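Local coordinates for protein apical membrane antigen AMA1 (Toxoplasma gondii ME49, PDB 4YIV) that serves host-cell invasion as part of the moving junction between parasite and host membranes, here as an engineered ectodomain fragment lacking the DII loop, at residues D274-D279 with G297-F302; N95-G100 with L193-F198. All coordinates share one frame; numbering follows the deposited sequence.

Contact 1: D274-D279 with G297-F302; sequences DGVASD and GRNYGF
Arg298 reaches along the Gly275 backbone to Asp274, and its side chain illustrates how one long residue can join a loop to the residues leading into a strand. Its CB rests 3.7 Å from Gly275 O, the carbonyl that accepts the backbone N-H of Arg298 in a bond of 2.8 Å. With CG anti to the backbone N (chi1 -169°), the chain runs out extended and then bends at chi3; Gly275 CA lies over one face of the guanidinium, 4.0 Å from Arg298 CZ. At the tip, NH1 makes a salt bridge of 3.1 Å with Asp274 OD1, in the guanidinium plane, and also bonds Asn273 OD1. At the other end of the contact, Asn299 OD1 takes the Ala277 N-H at 2.9 Å, in the carbonyl plane and almost perfectly straight (179°), while Val276 CG2 packs against the same oxygen. Gly297 has no CB to collide with the backbone of 275-277, while the bare Gly275 CA leaves room for the guanidinium. Arg298 centres an inverse gamma turn. The contact joins the two sides of the engineered, shortened DII loop, between helix 263-272 and strand 300-305, which lies between strands 329-333 and 311-316.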
# COMPACT_ATOMS: atom_id res chain seq x y z
N ASP A 274 5.11 -6.11 -12.78
CA ASP A 274 5.26 -7.52 -12.40
C ASP A 274 6.34 -7.81 -11.37
O ASP A 274 6.45 -8.94 -10.86
CB ASP A 274 5.49 -8.37 -13.65
CG ASP A 274 6.96 -8.37 -14.13
OD1 ASP A 274 7.67 -7.33 -14.08
OD2 ASP A 274 7.39 -9.44 -14.57
N GLY A 275 7.10 -6.79 -11.01
CA GLY A 275 8.19 -6.92 -10.09
C GLY A 275 7.89 -6.43 -8.65
O GLY A 275 8.69 -6.59 -7.74
N VAL A 276 6.71 -5.86 -8.44
CA VAL A 276 6.29 -5.38 -7.11
C VAL A 276 6.31 -6.52 -6.08
O VAL A 276 5.99 -7.66 -6.41
CB VAL A 276 4.86 -4.75 -7.15
CG1 VAL A 276 3.86 -5.82 -7.51
CG2 VAL A 276 4.44 -4.13 -5.80
N ALA A 277 6.66 -6.22 -4.83
CA ALA A 277 6.61 -7.23 -3.77
C ALA A 277 5.27 -7.91 -3.73
O ALA A 277 4.24 -7.26 -3.60
CB ALA A 277 6.90 -6.61 -2.43
N SER A 278 5.28 -9.23 -3.86
CA SER A 278 4.05 -9.99 -3.88
C SER A 278 4.30 -11.40 -3.40
O SER A 278 5.34 -12.01 -3.65
CB SER A 278 3.41 -10.00 -5.26
OG SER A 278 2.26 -10.83 -5.24
N ASP A 279 3.33 -11.91 -2.66
CA ASP A 279 3.49 -13.18 -1.95
C ASP A 279 2.66 -14.31 -2.63
O ASP A 279 2.42 -15.35 -2.02
CB ASP A 279 3.05 -13.03 -0.48
CG ASP A 279 3.92 -12.02 0.30
OD1 ASP A 279 5.00 -11.63 -0.21
OD2 ASP A 279 3.51 -11.63 1.44
N GLY A 297 11.09 -5.89 -3.66
CA GLY A 297 10.46 -5.81 -4.95
C GLY A 297 10.59 -4.46 -5.62
O GLY A 297 11.13 -3.52 -5.02
N ARG A 298 10.16 -4.36 -6.87
CA ARG A 298 10.26 -3.14 -7.66
C ARG A 298 9.08 -2.29 -7.24
O ARG A 298 8.12 -2.16 -7.95
CB ARG A 298 10.15 -3.51 -9.13
CG ARG A 298 10.49 -2.38 -10.08
CD ARG A 298 10.26 -2.72 -11.54
NE ARG A 298 11.07 -3.83 -12.01
CZ ARG A 298 10.60 -4.92 -12.59
NH1 ARG A 298 9.32 -5.07 -12.82
NH2 ARG A 298 11.44 -5.85 -12.98
N ASN A 299 9.21 -1.74 -6.06
CA ASN A 299 8.16 -0.99 -5.36
C ASN A 299 8.20 0.53 -5.53
O ASN A 299 7.29 1.23 -5.06
CB ASN A 299 8.25 -1.25 -3.86
CG ASN A 299 8.15 -2.70 -3.50
OD1 ASN A 299 7.52 -3.49 -4.20
ND2 ASN A 299 8.74 -3.05 -2.38
N TYR A 300 9.24 1.02 -6.20
CA TYR A 300 9.63 2.42 -6.14
C TYR A 300 9.69 3.01 -7.51
O TYR A 300 10.13 2.36 -8.47
CB TYR A 300 11.00 2.57 -5.44
CG TYR A 300 11.06 1.83 -4.16
CD1 TYR A 300 10.47 2.35 -3.02
CD2 TYR A 300 11.67 0.59 -4.08
CE1 TYR A 300 10.48 1.69 -1.86
CE2 TYR A 300 11.69 -0.09 -2.89
CZ TYR A 300 11.09 0.48 -1.78
OH TYR A 300 11.08 -0.17 -0.59
N GLY A 301 9.23 4.24 -7.65
CA GLY A 301 9.34 4.85 -8.94
C GLY A 301 9.15 6.34 -8.94
O GLY A 301 8.77 6.93 -7.91
N PHE A 302 9.44 6.95 -10.08
CA PHE A 302 9.04 8.34 -10.29
C PHE A 302 8.70 8.70 -11.70
O PHE A 302 9.21 8.15 -12.68
CB PHE A 302 10.12 9.32 -9.78
CG PHE A 302 11.51 9.11 -10.36
CD1 PHE A 302 11.88 9.70 -11.57
CD2 PHE A 302 12.45 8.34 -9.67
CE1 PHE A 302 13.19 9.52 -12.07
CE2 PHE A 302 13.75 8.18 -10.15
CZ PHE A 302 14.11 8.77 -11.35

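Contact 2: N95-G100 with L193-F198; sequences NPLPGG and LTWYCF
The six-membered ring of Trp195 receives Leu97 CD1 over one face, and the Tyr196 ring is met mainly at its edge. The Leu97 methyl sits 3.8 Å from the Trp195 ring centroid and only 11° off its normal, a CH-pi contact made almost straight down onto the face. Tyr196 has Trp195 CE3 over the rim of one face, whereas Leu97 O makes a close edge contact, not a hydrogen bond, 3.1 Å from CE2; this oxygen also accepts from Gln70 NE2. Pro96 CB lies at the ring edge as well. Leu97 CG lies beside the backbone N (chi1 -68°), which directs the branch toward Trp195 and also presses CD1 against Thr194 CG2 at 3.5 Å, tighter than usual for two carbons. The Leu97 N-H bonds Thr194 O at 2.8 Å. Pro96, preceded by a cis peptide bond, sets its CG 4.0 Å from Tyr196 CB. Asn95 CB and CG lean on Leu193 O, and the amide oxygen of Asn95 is held by Tyr90 of helix 87-93. At the phenol end, a water in the ring plane accepts from Tyr196 OH at 2.7 Å and donates to Pro98 O and Gly100 O. Within the AMA1 family region, the loop after helix 87-93 thus meets the loop carrying Cys197 of the Cys184-Cys197 disulfide. Chemically, this is a mixed contact of apolar side chains and backbone carbonyls with one direct hydrogen bond; the water satisfies the hydroxyl of the buried Tyr196.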
# COMPACT_ATOMS: atom_id res chain seq x y z
N ASN A 95 -23.53 -20.57 -9.75
CA ASN A 95 -22.11 -20.21 -9.82
C ASN A 95 -21.87 -18.98 -10.70
O ASN A 95 -22.56 -18.79 -11.68
CB ASN A 95 -21.28 -21.38 -10.38
CG ASN A 95 -21.08 -22.47 -9.38
OD1 ASN A 95 -21.01 -22.24 -8.18
ND2 ASN A 95 -20.99 -23.69 -9.88
N PRO A 96 -20.86 -18.14 -10.37
CA PRO A 96 -19.97 -18.19 -9.21
C PRO A 96 -20.64 -17.59 -7.97
O PRO A 96 -21.75 -17.06 -8.03
CB PRO A 96 -18.78 -17.35 -9.67
CG PRO A 96 -19.40 -16.26 -10.46
CD PRO A 96 -20.56 -16.97 -11.21
N LEU A 97 -19.96 -17.71 -6.84
CA LEU A 97 -20.39 -17.06 -5.61
C LEU A 97 -20.72 -15.61 -5.91
O LEU A 97 -19.97 -14.92 -6.60
CB LEU A 97 -19.29 -17.14 -4.55
CG LEU A 97 -19.01 -18.54 -4.02
CD1 LEU A 97 -17.62 -18.59 -3.43
CD2 LEU A 97 -20.06 -18.95 -2.99
N PRO A 98 -21.88 -15.14 -5.43
CA PRO A 98 -22.16 -13.72 -5.56
C PRO A 98 -21.54 -12.94 -4.37
O PRO A 98 -20.74 -13.50 -3.61
CB PRO A 98 -23.70 -13.68 -5.53
CG PRO A 98 -24.06 -14.82 -4.60
CD PRO A 98 -22.98 -15.87 -4.76
N GLY A 99 -21.89 -11.68 -4.23
CA GLY A 99 -21.47 -10.89 -3.07
C GLY A 99 -20.02 -10.45 -3.17
O GLY A 99 -19.44 -10.35 -4.26
N GLY A 100 -19.40 -10.18 -2.01
CA GLY A 100 -18.02 -9.73 -1.98
C GLY A 100 -17.24 -10.39 -0.87
O GLY A 100 -17.43 -11.58 -0.56
N LEU A 193 -17.36 -23.52 -11.99
CA LEU A 193 -16.49 -23.11 -10.90
C LEU A 193 -17.18 -22.22 -9.86
O LEU A 193 -17.96 -21.32 -10.18
CB LEU A 193 -15.27 -22.37 -11.45
CG LEU A 193 -14.36 -23.20 -12.35
CD1 LEU A 193 -13.23 -22.34 -12.89
CD2 LEU A 193 -13.79 -24.39 -11.60
N THR A 194 -16.83 -22.48 -8.60
CA THR A 194 -17.41 -21.75 -7.49
C THR A 194 -16.91 -20.30 -7.43
O THR A 194 -17.70 -19.38 -7.18
CB THR A 194 -17.08 -22.48 -6.13
OG1 THR A 194 -17.63 -23.80 -6.19
CG2 THR A 194 -17.70 -21.73 -4.97
N TRP A 195 -15.62 -20.10 -7.66
CA TRP A 195 -15.02 -18.78 -7.56
C TRP A 195 -14.94 -18.05 -8.90
O TRP A 195 -14.57 -18.62 -9.93
CB TRP A 195 -13.63 -18.86 -6.95
CG TRP A 195 -13.67 -19.04 -5.47
CD1 TRP A 195 -13.52 -20.21 -4.76
CD2 TRP A 195 -13.89 -18.01 -4.51
NE1 TRP A 195 -13.64 -19.95 -3.41
CE2 TRP A 195 -13.88 -18.61 -3.24
CE3 TRP A 195 -14.11 -16.63 -4.61
CZ2 TRP A 195 -14.08 -17.88 -2.07
CZ3 TRP A 195 -14.32 -15.90 -3.44
CH2 TRP A 195 -14.29 -16.53 -2.20
N TYR A 196 -15.27 -16.78 -8.82
CA TYR A 196 -14.91 -15.78 -9.82
C TYR A 196 -13.45 -15.40 -9.63
O TYR A 196 -12.87 -15.54 -8.54
CB TYR A 196 -15.82 -14.55 -9.70
CG TYR A 196 -15.90 -14.04 -8.27
CD1 TYR A 196 -14.89 -13.23 -7.73
CD2 TYR A 196 -16.94 -14.42 -7.44
CE1 TYR A 196 -14.95 -12.80 -6.40
CE2 TYR A 196 -17.02 -13.99 -6.10
CZ TYR A 196 -16.02 -13.19 -5.58
OH TYR A 196 -16.11 -12.79 -4.25
N CYS A 197 -12.85 -14.92 -10.71
CA CYS A 197 -11.49 -14.45 -10.69
C CYS A 197 -11.48 -13.04 -10.11
O CYS A 197 -12.49 -12.33 -10.15
CB CYS A 197 -10.89 -14.46 -12.11
SG CYS A 197 -10.65 -16.17 -12.80
N PHE A 198 -10.33 -12.64 -9.59
CA PHE A 198 -10.19 -11.31 -9.01
C PHE A 198 -8.72 -11.00 -8.90
O PHE A 198 -7.90 -11.90 -8.89
CB PHE A 198 -10.88 -11.21 -7.65
CG PHE A 198 -10.52 -12.31 -6.69
CD1 PHE A 198 -9.45 -12.18 -5.82
CD2 PHE A 198 -11.30 -13.47 -6.61
CE1 PHE A 198 -9.11 -13.20 -4.93
CE2 PHE A 198 -10.99 -14.49 -5.71
CZ PHE A 198 -9.89 -14.35 -4.87
O HOH W 1 -19.09 -25.85 -8.24
O HOH W 2 -18.15 -13.36 -2.59

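The two contacts come in series along the chain: contact 2 closes at Phe198 before contact 1 opens at Asp274. Their centres are 28 Å apart and their nearest atoms about 11 Å, so they do not touch. Contact 1 lies nearer the centre of the chain, at the entrance to strand 300-305 of one five-stranded antiparallel sheet. Contact 2 is more peripheral, close to strand 65-68 and beside the Cys184-Cys197 disulfide. In this fragment, where helix and strand together make up about a third of the modelled residues, contact 1 joins the two sides of the engineered DII-loop site at the start of strand 300-305, and contact 2 packs one loop against another near strand 198-201.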